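Local coordinates for protein predicted protease of the collagenase family (Methanopyrus kandleri, PDB 5D88) that probably acts as a peptidase of the U32 family, built on a TIM barrel and carrying a bound zinc ion, at residues H32-D35 against T36-E39; R59-T63 against Y64-D68; D71-D75 against R76-V80; P100-R103 against S104-Y108; G191-T194 against F195-V199. One frame throughout, in Å; residues are numbered along the deposited sequence.

Contact 1: H32-D35 against T36-E39; sequences HHLD and TVPE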
loop_
_atom_site.group_PDB
_atom_site.type_symbol
_atom_site.label_atom_id
_atom_site.label_comp_id
_atom_site.label_asym_id
_atom_site.label_seq_id
_atom_site.Cartn_x
_atom_site.Cartn_y
_atom_site.Cartn_z
ATOM N N HIS A 32 -8.784 -24.143 18.441
ATOM C CA HIS A 32 -10.124 -24.072 19.015
ATOM C C HIS A 32 -11.121 -23.441 18.043
ATOM O O HIS A 32 -12.279 -23.865 17.973
ATOM C CB HIS A 32 -10.096 -23.294 20.330
ATOM C CG HIS A 32 -11.457 -23.028 20.890
ATOM N ND1 HIS A 32 -12.255 -24.028 21.405
ATOM C CD2 HIS A 32 -12.170 -21.882 20.995
ATOM C CE1 HIS A 32 -13.398 -23.506 21.816
ATOM N NE2 HIS A 32 -13.370 -22.206 21.582
ATOM N N HIS A 33 -10.694 -22.402 17.319
ATOM C CA HIS A 33 -11.519 -21.740 16.308
ATOM C C HIS A 33 -12.030 -22.733 15.270
ATOM O O HIS A 33 -13.130 -22.561 14.729
ATOM C CB HIS A 33 -10.665 -20.646 15.644
ATOM C CG HIS A 33 -11.429 -19.561 14.934
ATOM N ND1 HIS A 33 -10.824 -18.723 14.013
ATOM C CD2 HIS A 33 -12.716 -19.145 15.032
ATOM C CE1 HIS A 33 -11.712 -17.859 13.556
ATOM N NE2 HIS A 33 -12.869 -18.088 14.163
ATOM N N LEU A 34 -11.244 -23.773 14.983
ATOM C CA LEU A 34 -11.625 -24.768 13.986
ATOM C C LEU A 34 -12.927 -25.461 14.351
ATOM O O LEU A 34 -13.718 -25.814 13.467
ATOM C CB LEU A 34 -10.508 -25.805 13.831
ATOM C CG LEU A 34 -10.706 -26.906 12.785
ATOM C CD1 LEU A 34 -10.946 -26.306 11.401
ATOM C CD2 LEU A 34 -9.500 -27.866 12.749
ATOM N N ASP A 35 -13.162 -25.686 15.647
ATOM C CA ASP A 35 -14.356 -26.400 16.080
ATOM C C ASP A 35 -15.639 -25.623 15.807
ATOM O O ASP A 35 -16.720 -26.210 15.907
ATOM C CB ASP A 35 -14.281 -26.718 17.577
ATOM C CG ASP A 35 -13.287 -27.822 17.906
ATOM O OD1 ASP A 35 -12.694 -28.436 16.991
ATOM O OD2 ASP A 35 -13.110 -28.086 19.111
ATOM N N THR A 36 -15.556 -24.330 15.495
ATOM C CA THR A 36 -16.735 -23.511 15.224
ATOM C C THR A 36 -17.055 -23.399 13.737
ATOM O O THR A 36 -18.102 -22.849 13.371
ATOM C CB THR A 36 -16.548 -22.100 15.798
ATOM O OG1 THR A 36 -15.722 -21.325 14.916
ATOM C CG2 THR A 36 -15.906 -22.164 17.195
ATOM N N VAL A 37 -16.191 -23.901 12.881
ATOM C CA VAL A 37 -16.443 -23.864 11.441
ATOM C C VAL A 37 -17.637 -24.755 11.129
ATOM O O VAL A 37 -17.668 -25.916 11.574
ATOM C CB VAL A 37 -15.206 -24.326 10.681
ATOM C CG1 VAL A 37 -15.512 -24.464 9.175
ATOM C CG2 VAL A 37 -14.063 -23.361 10.925
ATOM N N PRO A 38 -18.620 -24.282 10.366
ATOM C CA PRO A 38 -19.769 -25.130 10.045
ATOM C C PRO A 38 -19.351 -26.418 9.352
ATOM O O PRO A 38 -18.407 -26.447 8.556
ATOM C CB PRO A 38 -20.611 -24.240 9.127
ATOM C CG PRO A 38 -20.243 -22.851 9.535
ATOM C CD PRO A 38 -18.780 -22.922 9.821
ATOM N N GLU A 39 -20.089 -27.492 9.656
ATOM C CA GLU A 39 -19.732 -28.814 9.144
ATOM C C GLU A 39 -19.724 -28.866 7.620
ATOM O O GLU A 39 -18.913 -29.592 7.034
ATOM C CB GLU A 39 -20.691 -29.871 9.692
ATOM C CG GLU A 39 -20.391 -30.301 11.122
ATOM C CD GLU A 39 -21.228 -31.494 11.569
ATOM O OE1 GLU A 39 -21.172 -32.554 10.908
ATOM O OE2 GLU A 39 -21.951 -31.365 12.580
#

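Contact 2: R59-T63 against Y64-D68; sequences RYPET and YEVED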
loop_
_atom_site.group_PDB
_atom_site.type_symbol
_atom_site.label_atom_id
_atom_site.label_comp_id
_atom_site.label_asym_id
_atom_site.label_seq_id
_atom_site.Cartn_x
_atom_site.Cartn_y
_atom_site.Cartn_z
ATOM N N ARG A 59 -5.660 -12.445 16.605
ATOM C CA ARG A 59 -4.569 -13.311 17.019
ATOM C C ARG A 59 -4.075 -14.032 15.781
ATOM O O ARG A 59 -4.825 -14.227 14.821
ATOM C CB ARG A 59 -4.977 -14.323 18.097
ATOM C CG ARG A 59 -5.719 -15.574 17.586
ATOM C CD ARG A 59 -5.762 -16.710 18.636
ATOM N NE ARG A 59 -4.434 -17.023 19.173
ATOM C CZ ARG A 59 -3.640 -18.028 18.788
ATOM N NH1 ARG A 59 -3.998 -18.887 17.828
ATOM N NH2 ARG A 59 -2.453 -18.165 19.372
ATOM N N TYR A 60 -2.807 -14.406 15.815
ATOM C CA TYR A 60 -2.144 -15.066 14.695
ATOM C C TYR A 60 -1.510 -16.342 15.228
ATOM O O TYR A 60 -0.813 -16.301 16.255
ATOM C CB TYR A 60 -1.076 -14.170 14.066
ATOM C CG TYR A 60 -1.619 -12.919 13.446
ATOM C CD1 TYR A 60 -1.940 -11.808 14.235
ATOM C CD2 TYR A 60 -1.800 -12.834 12.073
ATOM C CE1 TYR A 60 -2.433 -10.649 13.669
ATOM C CE2 TYR A 60 -2.316 -11.668 11.489
ATOM C CZ TYR A 60 -2.628 -10.585 12.299
ATOM O OH TYR A 60 -3.122 -9.417 11.757
ATOM N N PRO A 61 -1.727 -17.484 14.589
ATOM C CA PRO A 61 -1.234 -18.744 15.154
ATOM C C PRO A 61 0.255 -18.904 14.936
ATOM O O PRO A 61 0.786 -18.503 13.898
ATOM C CB PRO A 61 -2.008 -19.811 14.376
ATOM C CG PRO A 61 -2.363 -19.160 13.097
ATOM C CD PRO A 61 -2.571 -17.702 13.410
ATOM N N GLU A 62 0.920 -19.499 15.928
ATOM C CA GLU A 62 2.311 -19.900 15.792
ATOM C C GLU A 62 2.415 -21.098 14.866
ATOM O O GLU A 62 1.436 -21.786 14.587
ATOM C CB GLU A 62 2.917 -20.258 17.154
ATOM C CG GLU A 62 2.641 -19.228 18.230
ATOM C CD GLU A 62 3.886 -18.649 18.828
ATOM O OE1 GLU A 62 4.896 -19.376 18.940
ATOM O OE2 GLU A 62 3.851 -17.451 19.188
ATOM N N THR A 63 3.638 -21.366 14.405
ATOM C CA THR A 63 3.807 -22.405 13.400
ATOM C C THR A 63 3.313 -23.760 13.900
ATOM O O THR A 63 2.675 -24.499 13.145
ATOM C CB THR A 63 5.262 -22.451 12.961
ATOM O OG1 THR A 63 5.578 -21.175 12.396
ATOM C CG2 THR A 63 5.474 -23.532 11.917
ATOM N N TYR A 64 3.559 -24.104 15.169
ATOM C CA TYR A 64 3.109 -25.420 15.622
ATOM C C TYR A 64 1.590 -25.499 15.634
ATOM O O TYR A 64 1.025 -26.575 15.410
ATOM C CB TYR A 64 3.678 -25.768 17.004
ATOM C CG TYR A 64 2.942 -25.119 18.146
ATOM C CD1 TYR A 64 1.837 -25.739 18.726
ATOM C CD2 TYR A 64 3.335 -23.877 18.636
ATOM C CE1 TYR A 64 1.147 -25.145 19.766
ATOM C CE2 TYR A 64 2.647 -23.271 19.679
ATOM C CZ TYR A 64 1.554 -23.913 20.240
ATOM O OH TYR A 64 0.862 -23.323 21.276
ATOM N N GLU A 65 0.913 -24.369 15.848
ATOM C CA GLU A 65 -0.548 -24.351 15.804
ATOM C C GLU A 65 -1.063 -24.526 14.387
ATOM O O GLU A 65 -2.055 -25.227 14.165
ATOM C CB GLU A 65 -1.089 -23.041 16.343
ATOM C CG GLU A 65 -0.798 -22.737 17.762
ATOM C CD GLU A 65 -1.417 -21.409 18.139
ATOM O OE1 GLU A 65 -2.652 -21.380 18.345
ATOM O OE2 GLU A 65 -0.685 -20.392 18.164
ATOM N N VAL A 66 -0.439 -23.845 13.430
ATOM C CA VAL A 66 -0.821 -23.985 12.029
ATOM C C VAL A 66 -0.823 -25.454 11.626
ATOM O O VAL A 66 -1.758 -25.942 10.982
ATOM C CB VAL A 66 0.123 -23.156 11.145
ATOM C CG1 VAL A 66 -0.112 -23.445 9.663
ATOM C CG2 VAL A 66 -0.075 -21.690 11.449
ATOM N N GLU A 67 0.225 -26.185 12.008
ATOM C CA GLU A 67 0.342 -27.569 11.565
ATOM C C GLU A 67 -0.745 -28.438 12.187
ATOM O O GLU A 67 -1.317 -29.304 11.513
ATOM C CB GLU A 67 1.749 -28.072 11.874
ATOM C CG GLU A 67 2.765 -27.291 11.020
ATOM C CD GLU A 67 4.225 -27.619 11.289
ATOM O OE1 GLU A 67 4.522 -28.388 12.233
ATOM O OE2 GLU A 67 5.083 -27.089 10.538
ATOM N N ASP A 68 -1.078 -28.179 13.452
ATOM C CA ASP A 68 -2.183 -28.870 14.105
ATOM C C ASP A 68 -3.522 -28.545 13.436
ATOM O O ASP A 68 -4.342 -29.441 13.195
ATOM C CB ASP A 68 -2.194 -28.480 15.581
ATOM C CG ASP A 68 -3.176 -29.282 16.389
ATOM O OD1 ASP A 68 -3.297 -30.506 16.158
ATOM O OD2 ASP A 68 -3.823 -28.680 17.267
#

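Contact 3: D71-D75 against R76-V80; sequences DVAKD and RGLSV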
loop_
_atom_site.group_PDB
_atom_site.type_symbol
_atom_site.label_atom_id
_atom_site.label_comp_id
_atom_site.label_asym_id
_atom_site.label_seq_id
_atom_site.Cartn_x
_atom_site.Cartn_y
_atom_site.Cartn_z
ATOM N N ASP A 71 -3.785 -30.401 9.986
ATOM C CA ASP A 71 -4.027 -31.838 10.137
ATOM C C ASP A 71 -5.486 -32.126 10.445
ATOM O O ASP A 71 -6.123 -32.967 9.795
ATOM C CB ASP A 71 -3.159 -32.411 11.253
ATOM C CG ASP A 71 -1.700 -32.433 10.898
ATOM O OD1 ASP A 71 -1.379 -32.286 9.695
ATOM O OD2 ASP A 71 -0.877 -32.609 11.824
ATOM N N VAL A 72 -6.019 -31.478 11.476
ATOM C CA VAL A 72 -7.385 -31.771 11.902
ATOM C C VAL A 72 -8.380 -31.358 10.822
ATOM O O VAL A 72 -9.371 -32.050 10.582
ATOM C CB VAL A 72 -7.675 -31.083 13.248
ATOM C CG1 VAL A 72 -9.124 -31.271 13.661
ATOM C CG2 VAL A 72 -6.762 -31.638 14.317
ATOM N N ALA A 73 -8.135 -30.228 10.152
ATOM C CA ALA A 73 -9.041 -29.793 9.088
ATOM C C ALA A 73 -9.114 -30.822 7.957
ATOM O O ALA A 73 -10.195 -31.100 7.421
ATOM C CB ALA A 73 -8.598 -28.435 8.548
ATOM N N LYS A 74 -7.973 -31.389 7.567
ATOM C CA LYS A 74 -7.996 -32.418 6.533
ATOM C C LYS A 74 -8.732 -33.663 7.009
ATOM O O LYS A 74 -9.477 -34.279 6.239
ATOM C CB LYS A 74 -6.576 -32.764 6.113
ATOM C CG LYS A 74 -5.911 -31.693 5.297
ATOM C CD LYS A 74 -4.431 -32.002 5.146
ATOM C CE LYS A 74 -3.718 -30.996 4.271
ATOM N NZ LYS A 74 -3.732 -31.416 2.855
ATOM N N ASP A 75 -8.534 -34.056 8.269
ATOM C CA ASP A 75 -9.277 -35.192 8.811
ATOM C C ASP A 75 -10.771 -34.993 8.637
ATOM O O ASP A 75 -11.509 -35.948 8.369
ATOM C CB ASP A 75 -8.947 -35.382 10.289
ATOM C CG ASP A 75 -7.695 -36.191 10.504
ATOM O OD1 ASP A 75 -6.805 -36.174 9.626
ATOM O OD2 ASP A 75 -7.608 -36.854 11.555
ATOM N N ARG A 76 -11.236 -33.761 8.798
ATOM C CA ARG A 76 -12.643 -33.430 8.682
ATOM C C ARG A 76 -13.054 -33.138 7.238
ATOM O O ARG A 76 -14.185 -32.697 7.000
ATOM C CB ARG A 76 -12.952 -32.249 9.613
ATOM C CG ARG A 76 -12.653 -32.584 11.100
ATOM C CD ARG A 76 -12.832 -31.400 12.054
ATOM N NE ARG A 76 -12.553 -31.752 13.452
ATOM C CZ ARG A 76 -12.614 -30.895 14.471
ATOM N NH1 ARG A 76 -12.940 -29.625 14.259
ATOM N NH2 ARG A 76 -12.348 -31.305 15.709
ATOM N N GLY A 77 -12.163 -33.390 6.277
ATOM C CA GLY A 77 -12.471 -33.244 4.867
ATOM C C GLY A 77 -12.559 -31.820 4.367
ATOM O O GLY A 77 -13.129 -31.582 3.297
ATOM N N LEU A 78 -12.021 -30.861 5.118
ATOM C CA LEU A 78 -11.987 -29.478 4.680
ATOM C C LEU A 78 -10.787 -29.241 3.774
ATOM O O LEU A 78 -9.687 -29.725 4.043
ATOM C CB LEU A 78 -11.915 -28.551 5.895
ATOM C CG LEU A 78 -13.182 -28.503 6.754
ATOM C CD1 LEU A 78 -12.904 -27.964 8.153
ATOM C CD2 LEU A 78 -14.229 -27.649 6.066
ATOM N N SER A 79 -11.005 -28.496 2.694
ATOM C CA SER A 79 -9.883 -27.933 1.954
ATOM C C SER A 79 -9.202 -26.867 2.807
ATOM O O SER A 79 -9.800 -26.302 3.728
ATOM C CB SER A 79 -10.345 -27.341 0.619
ATOM O OG SER A 79 -10.932 -28.343 -0.187
ATOM N N VAL A 80 -7.932 -26.607 2.506
ATOM C CA VAL A 80 -7.099 -25.723 3.316
ATOM C C VAL A 80 -6.349 -24.754 2.421
ATOM O O VAL A 80 -5.612 -25.171 1.518
ATOM C CB VAL A 80 -6.098 -26.513 4.180
ATOM C CG1 VAL A 80 -5.186 -25.567 4.943
ATOM C CG2 VAL A 80 -6.850 -27.452 5.127
#

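Contact 4: P100-R103 against S104-Y108; sequences PSLR and STLDY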
loop_
_atom_site.group_PDB
_atom_site.type_symbol
_atom_site.label_atom_id
_atom_site.label_comp_id
_atom_site.label_asym_id
_atom_site.label_seq_id
_atom_site.Cartn_x
_atom_site.Cartn_y
_atom_site.Cartn_z
ATOM N N PRO A 100 15.495 -17.834 -3.645
ATOM C CA PRO A 100 15.533 -19.109 -2.910
ATOM C C PRO A 100 14.721 -19.095 -1.626
ATOM O O PRO A 100 14.093 -20.112 -1.297
ATOM C CB PRO A 100 17.030 -19.309 -2.635
ATOM C CG PRO A 100 17.714 -18.555 -3.704
ATOM C CD PRO A 100 16.841 -17.369 -4.018
ATOM N N SER A 101 14.726 -17.981 -0.878
ATOM C CA SER A 101 13.908 -17.896 0.336
ATOM C C SER A 101 12.438 -18.062 0.017
ATOM O O SER A 101 11.704 -18.732 0.753
ATOM C CB SER A 101 14.106 -16.558 1.050
ATOM O OG SER A 101 15.428 -16.444 1.522
ATOM N N LEU A 102 11.985 -17.415 -1.054
ATOM C CA LEU A 102 10.589 -17.512 -1.456
ATOM C C LEU A 102 10.237 -18.938 -1.845
ATOM O O LEU A 102 9.211 -19.473 -1.423
ATOM C CB LEU A 102 10.321 -16.554 -2.614
ATOM C CG LEU A 102 8.929 -16.624 -3.227
ATOM C CD1 LEU A 102 7.853 -16.366 -2.147
ATOM C CD2 LEU A 102 8.823 -15.626 -4.352
ATOM N N ARG A 103 11.086 -19.577 -2.651
ATOM C CA ARG A 103 10.792 -20.941 -3.064
ATOM C C ARG A 103 10.801 -21.877 -1.867
ATOM O O ARG A 103 10.006 -22.819 -1.808
ATOM C CB ARG A 103 11.795 -21.415 -4.123
ATOM C CG ARG A 103 11.767 -20.629 -5.419
ATOM C CD ARG A 103 10.453 -20.815 -6.168
ATOM N NE ARG A 103 10.163 -22.228 -6.356
ATOM C CZ ARG A 103 10.544 -22.941 -7.411
ATOM N NH1 ARG A 103 11.209 -22.376 -8.415
ATOM N NH2 ARG A 103 10.251 -24.226 -7.470
ATOM N N SER A 104 11.701 -21.649 -0.904
ATOM C CA SER A 104 11.686 -22.478 0.299
ATOM C C SER A 104 10.356 -22.362 1.030
ATOM O O SER A 104 9.812 -23.363 1.517
ATOM C CB SER A 104 12.817 -22.084 1.235
ATOM O OG SER A 104 12.893 -23.036 2.253
ATOM N N THR A 105 9.840 -21.142 1.145
ATOM C CA THR A 105 8.546 -20.913 1.792
ATOM C C THR A 105 7.417 -21.602 1.029
ATOM O O THR A 105 6.576 -22.287 1.624
ATOM C CB THR A 105 8.296 -19.408 1.908
ATOM O OG1 THR A 105 9.264 -18.840 2.792
ATOM C CG2 THR A 105 6.894 -19.091 2.472
ATOM N N LEU A 106 7.385 -21.447 -0.295
ATOM C CA LEU A 106 6.315 -22.078 -1.052
ATOM C C LEU A 106 6.432 -23.596 -1.014
ATOM O O LEU A 106 5.411 -24.282 -0.974
ATOM C CB LEU A 106 6.304 -21.558 -2.483
ATOM C CG LEU A 106 6.134 -20.040 -2.555
ATOM C CD1 LEU A 106 6.151 -19.573 -3.983
ATOM C CD2 LEU A 106 4.865 -19.598 -1.873
ATOM N N ASP A 107 7.656 -24.141 -0.997
ATOM C CA ASP A 107 7.809 -25.582 -0.818
ATOM C C ASP A 107 7.216 -26.033 0.502
ATOM O O ASP A 107 6.610 -27.107 0.593
ATOM C CB ASP A 107 9.277 -25.987 -0.845
ATOM C CG ASP A 107 9.883 -25.937 -2.213
ATOM O OD1 ASP A 107 9.170 -25.751 -3.227
ATOM O OD2 ASP A 107 11.120 -26.114 -2.248
ATOM N N TYR A 108 7.427 -25.249 1.547
ATOM C CA TYR A 108 6.840 -25.577 2.833
ATOM C C TYR A 108 5.322 -25.660 2.720
ATOM O O TYR A 108 4.707 -26.636 3.148
ATOM C CB TYR A 108 7.267 -24.538 3.860
ATOM C CG TYR A 108 6.495 -24.624 5.137
ATOM C CD1 TYR A 108 6.679 -25.691 6.006
ATOM C CD2 TYR A 108 5.570 -23.653 5.468
ATOM C CE1 TYR A 108 5.965 -25.782 7.179
ATOM C CE2 TYR A 108 4.850 -23.724 6.649
ATOM C CZ TYR A 108 5.049 -24.796 7.496
ATOM O OH TYR A 108 4.336 -24.889 8.659
HETATM O O HOH W 1 12.134 -18.872 3.556
#

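Contact 5: G191-T194 against F195-V199; sequences GAIT and FRDPV. With ACT (acetate ion), chain C.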
loop_
_atom_site.group_PDB
_atom_site.type_symbol
_atom_site.label_atom_id
_atom_site.label_comp_id
_atom_site.label_asym_id
_atom_site.label_seq_id
_atom_site.Cartn_x
_atom_site.Cartn_y
_atom_site.Cartn_z
ATOM N N GLY A 191 -16.569 -9.230 6.673
ATOM C CA GLY A 191 -15.919 -8.838 7.896
ATOM C C GLY A 191 -14.552 -8.272 7.664
ATOM O O GLY A 191 -13.731 -8.247 8.589
ATOM N N ALA A 192 -14.280 -7.838 6.443
ATOM C CA ALA A 192 -12.978 -7.344 6.036
ATOM C C ALA A 192 -13.023 -5.835 5.871
ATOM O O ALA A 192 -14.078 -5.240 5.648
ATOM C CB ALA A 192 -12.544 -7.999 4.730
ATOM N N ILE A 193 -11.856 -5.229 5.946
ATOM C CA ILE A 193 -11.703 -3.784 5.822
ATOM C C ILE A 193 -11.499 -3.432 4.356
ATOM O O ILE A 193 -10.794 -4.131 3.632
ATOM C CB ILE A 193 -10.527 -3.304 6.686
ATOM C CG1 ILE A 193 -10.805 -3.599 8.159
ATOM C CG2 ILE A 193 -10.279 -1.809 6.518
ATOM C CD1 ILE A 193 -9.556 -3.702 8.929
ATOM N N THR A 194 -12.167 -2.369 3.907
ATOM C CA THR A 194 -11.980 -1.859 2.556
ATOM C C THR A 194 -10.783 -0.923 2.485
ATOM O O THR A 194 -10.473 -0.195 3.432
ATOM C CB THR A 194 -13.222 -1.120 2.053
ATOM O OG1 THR A 194 -12.903 -0.452 0.832
ATOM C CG2 THR A 194 -13.719 -0.094 3.032
ATOM N N PHE A 195 -10.096 -0.960 1.341
ATOM C CA PHE A 195 -9.013 -0.036 1.088
ATOM C C PHE A 195 -9.481 1.413 1.065
ATOM O O PHE A 195 -8.640 2.319 1.136
ATOM C CB PHE A 195 -8.336 -0.419 -0.240
ATOM C CG PHE A 195 -6.951 0.063 -0.356
ATOM C CD1 PHE A 195 -5.905 -0.688 0.159
ATOM C CD2 PHE A 195 -6.677 1.262 -0.989
ATOM C CE1 PHE A 195 -4.603 -0.270 0.038
ATOM C CE2 PHE A 195 -5.367 1.713 -1.093
ATOM C CZ PHE A 195 -4.326 0.938 -0.573
ATOM N N ARG A 196 -10.804 1.658 0.998
ATOM C CA ARG A 196 -11.335 3.000 1.171
ATOM C C ARG A 196 -11.094 3.546 2.571
ATOM O O ARG A 196 -11.199 4.762 2.770
ATOM C CB ARG A 196 -12.830 3.005 0.858
ATOM C CG ARG A 196 -13.090 2.829 -0.625
ATOM C CD ARG A 196 -14.524 2.907 -0.982
ATOM N NE ARG A 196 -14.661 2.630 -2.412
ATOM C CZ ARG A 196 -15.817 2.561 -3.071
ATOM N NH1 ARG A 196 -16.976 2.741 -2.442
ATOM N NH2 ARG A 196 -15.810 2.297 -4.375
ATOM N N ASP A 197 -10.801 2.675 3.535
ATOM C CA ASP A 197 -10.423 3.099 4.872
ATOM C C ASP A 197 -9.190 3.994 4.782
ATOM O O ASP A 197 -8.209 3.636 4.120
ATOM C CB ASP A 197 -10.148 1.852 5.740
ATOM C CG ASP A 197 -9.686 2.165 7.147
ATOM O OD1 ASP A 197 -8.527 2.566 7.332
ATOM O OD2 ASP A 197 -10.478 1.949 8.090
ATOM N N PRO A 198 -9.170 5.123 5.466
ATOM C CA PRO A 198 -8.081 6.087 5.219
ATOM C C PRO A 198 -6.662 5.580 5.517
ATOM O O PRO A 198 -5.712 6.038 4.879
ATOM C CB PRO A 198 -8.455 7.257 6.134
ATOM C CG PRO A 198 -9.331 6.627 7.230
ATOM C CD PRO A 198 -10.149 5.622 6.457
ATOM N N VAL A 199 -6.467 4.671 6.467
ATOM C CA VAL A 199 -5.116 4.297 6.877
ATOM C C VAL A 199 -4.856 2.798 6.751
ATOM O O VAL A 199 -3.755 2.348 7.076
ATOM C CB VAL A 199 -4.793 4.798 8.299
ATOM C CG1 VAL A 199 -5.151 6.271 8.446
ATOM C CG2 VAL A 199 -5.476 4.016 9.312
HETATM C C ACT C . -8.736 -6.888 7.237
HETATM O O ACT C . -9.396 -6.613 6.207
HETATM O OXT ACT C . -7.502 -6.679 7.177
HETATM C CH3 ACT C . -9.396 -7.410 8.484
#

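Contact 1: H32-D35 against T36-E39
T36 grips the carbonyl oxygen of H33 twice. Its hydroxyl donates to it over 2.9 Å from OG1 to H33 O, lying in the carbonyl plane, while its amide reaches the same oxygen at 3.1 Å from T36 N to H33 O, coming from well above that plane. With OG1 standing between the threonine's backbone N and carbonyl carbon (chi1 79°), the hydroxyl is folded back to H33 O, beside the amide that already reaches that oxygen. One residue on, V37 N donates to L34 O at 3.2 Å, closing a type I beta turn from L34 to V37. The H33 ring itself meets the threonine obliquely, through CD2, 3.7 Å from T36 OG1; ring nitrogen ND1 is hydrogen-bonded to C29 N. D35 turns its carboxylate back along the chain, where OD1 forms salt bridges with R31 and R76. Packing is looser: CG2 of V37 lies 3.5 Å from L34 O, and L34 CD1 comes within 4.3 Å of V37 CG2. Both side chains also rest on I44 of strand 43-47. The arrangement is a type I turn following the short, weakly bonded helix 31-34, in the connection from strand 23-27 to strand 43-47 of the TIM barrel.

Contact 2: R59-T63 against Y64-D68
R59 and E65 form an end-on salt bridge through two nitrogens, the side chains coming from opposite directions, with NH1 of R59 2.9 Å from E65 OE1 and NH2 3.1 Å from E65 OE2. The second bond is the straighter (169°): OE2 offers its syn lone pair and lies in the guanidinium plane, although the two flat groups are turned 46° apart. A bend at chi3 (-52°) brings the arginine round to the glutamate, whose chain runs extended beyond CG. OE2 also takes the amide of the N-cap residue, E62 N, at 2.9 Å from above the carboxylate plane. CG of E65 lies over one face of the Y64 ring, toward its rim, and E62 CB is 3.9 Å from Y64 CD2. P61 CG packs 3.8 Å from V66 CG2. An alanine in place of E65 would probably leave the R59 guanidinium without its carboxylate and the E62 amide without its side-chain acceptor. One carboxylate thus holds the N-cap amide at the start of helix 63-75, probably balances the arginine's charge and is itself likely to stay ionised.

Contact 3: D71-D75 against R76-V80
A Schellman motif ends helix 63-75, with G77 as its C-prime residue. L78 N reaches back to A73 O at 2.9 Å, and inside that bond G77 N donates to K74 O at 2.8 Å, from above the carbonyl plane. The positive phi of G77 (74°) turns the chain out of the helix. R76 N keeps the last helical bond, 3.1 Å to V72 O, and makes a weak one to A73 O. The R76 side chain runs extended from CG to NE beside V72, both pointing the same way, so that methyl CG1 of V72 covers one face of the guanidinium toward its rim, 3.5 Å from R76 NE. The guanidinium has its charged partner in D35, and L34 packs against both V72 and R76. This is the helix-to-strand turn of a beta-alpha-beta unit, strand 43-47, helix 63-75 and strand 79-83, in the TIM barrel. Past the turn the chain doubles back beneath the helix: A73 CB is 4.2 Å from L78 CB and 4.0 Å from V80 CG2. CG2 of V80 reaches the alanine because it stands anti to its own carbonyl carbon, beside the backbone N, with CG1 anti to that N (chi1 176°). I44 of strand 43-47 is met by A73, L78 and V80 alike, while K74 NZ is hydrogen-bonded to E114 O.

Contact 4: P100-R103 against S104-Y108
Four carbonyls of P100 to R103 each receive the amide four residues on: S104 N to P100 O at 2.9 Å, T105 N to S101 O, L106 N to L102 O and D107 N to R103 O at 2.8 Å. S101 O also accepts a hydrogen bond from a water, 2.8 Å away, which lies 3.0 Å from T105 OG1 as well and so bridges carbonyl and hydroxyl. Several side-chain polar atoms have partners beyond this stretch. S101 OG bonds D97 O, whereas R103 NE and D107 OD1 share the hydroxyl of Y133, which joins the two charged groups although R103 NH2 and D107 OD1 stay 4.6 Å apart. On the apolar side L102 CD1 touches L106 CD1 at 4.1 Å. CG of L106, anti to its carbonyl carbon (chi1 -58°), presses 3.3 Å from L102 O. Replacing L106 by an alanine is likely to leave a gap beside L102 CD1 and to lose the leucine's own packing on L129 and M84. These i to i+4 bonds, with leucines on the side toward helix 123-132, are those of an amphipathic alpha-helix, here helix 98-113 between strands 79-83 and 117-120 of the TIM barrel.

Contact 5: G191-T194 against F195-V199
T194 and R196 cross, the threonine hydroxyl lying beside the start of the arginine chain: T194 OG1 is 3.5 Å from R196 CB and accepts the nearly straight bond (167°) from R196 N at 3.0 Å. With OG1 anti to the threonine's own N (chi1 170°), the hydroxyl is carried along the chain to that amide. The same oxygen is hydrogen-bonded to D165 OD2. D197 N donates to T194 O at 2.9 Å from above the carbonyl plane, closing a type I turn. D197 points its CB back at I193, crossing it so that CG2 of I193 meets D197 CB at 3.7 Å. The carboxylate is held by several partners: D197 OD1 takes V199 N at 3.1 Å in an Asx turn and pairs with R229, and OD2 accepts from V232 N. On the strand side I193 N donates to O of an acetate ion at 2.8 Å. I193 CD1 lies against the acetate methyl; H141, R204 and L56 N also bind this ion, probably from the crystallisation liquor. The F195 ring meets F201 of its own chain and F195 of the second subunit. The turn thus leads from strand 192-193, paired antiparallel with strand 233-234, into helix 200-213 at the subunit interface.

In the fold
The five contacts follow one another along the chain without interlocking, and all are local. Contacts 1 to 4 walk through the first part of the eight-stranded parallel barrel. Contacts 2 and 3 sit at the two ends of helix 63-75, with centres about 15 Å apart. Contact 1 is tied to contact 3, about 11 Å away between centres, by the D35 to R76 salt bridge and by L34 packing on V72. Contact 4, on the next helix, reaches contact 2 through a probable hydrogen bond between Y108 and E67. Contact 5 lies across the chain's centre from contacts 3 and 4, its centre about 30 Å from theirs, at the dimer interface. Successive outer elements are thus tied to one another by side-chain contacts, while the interface region stands apart.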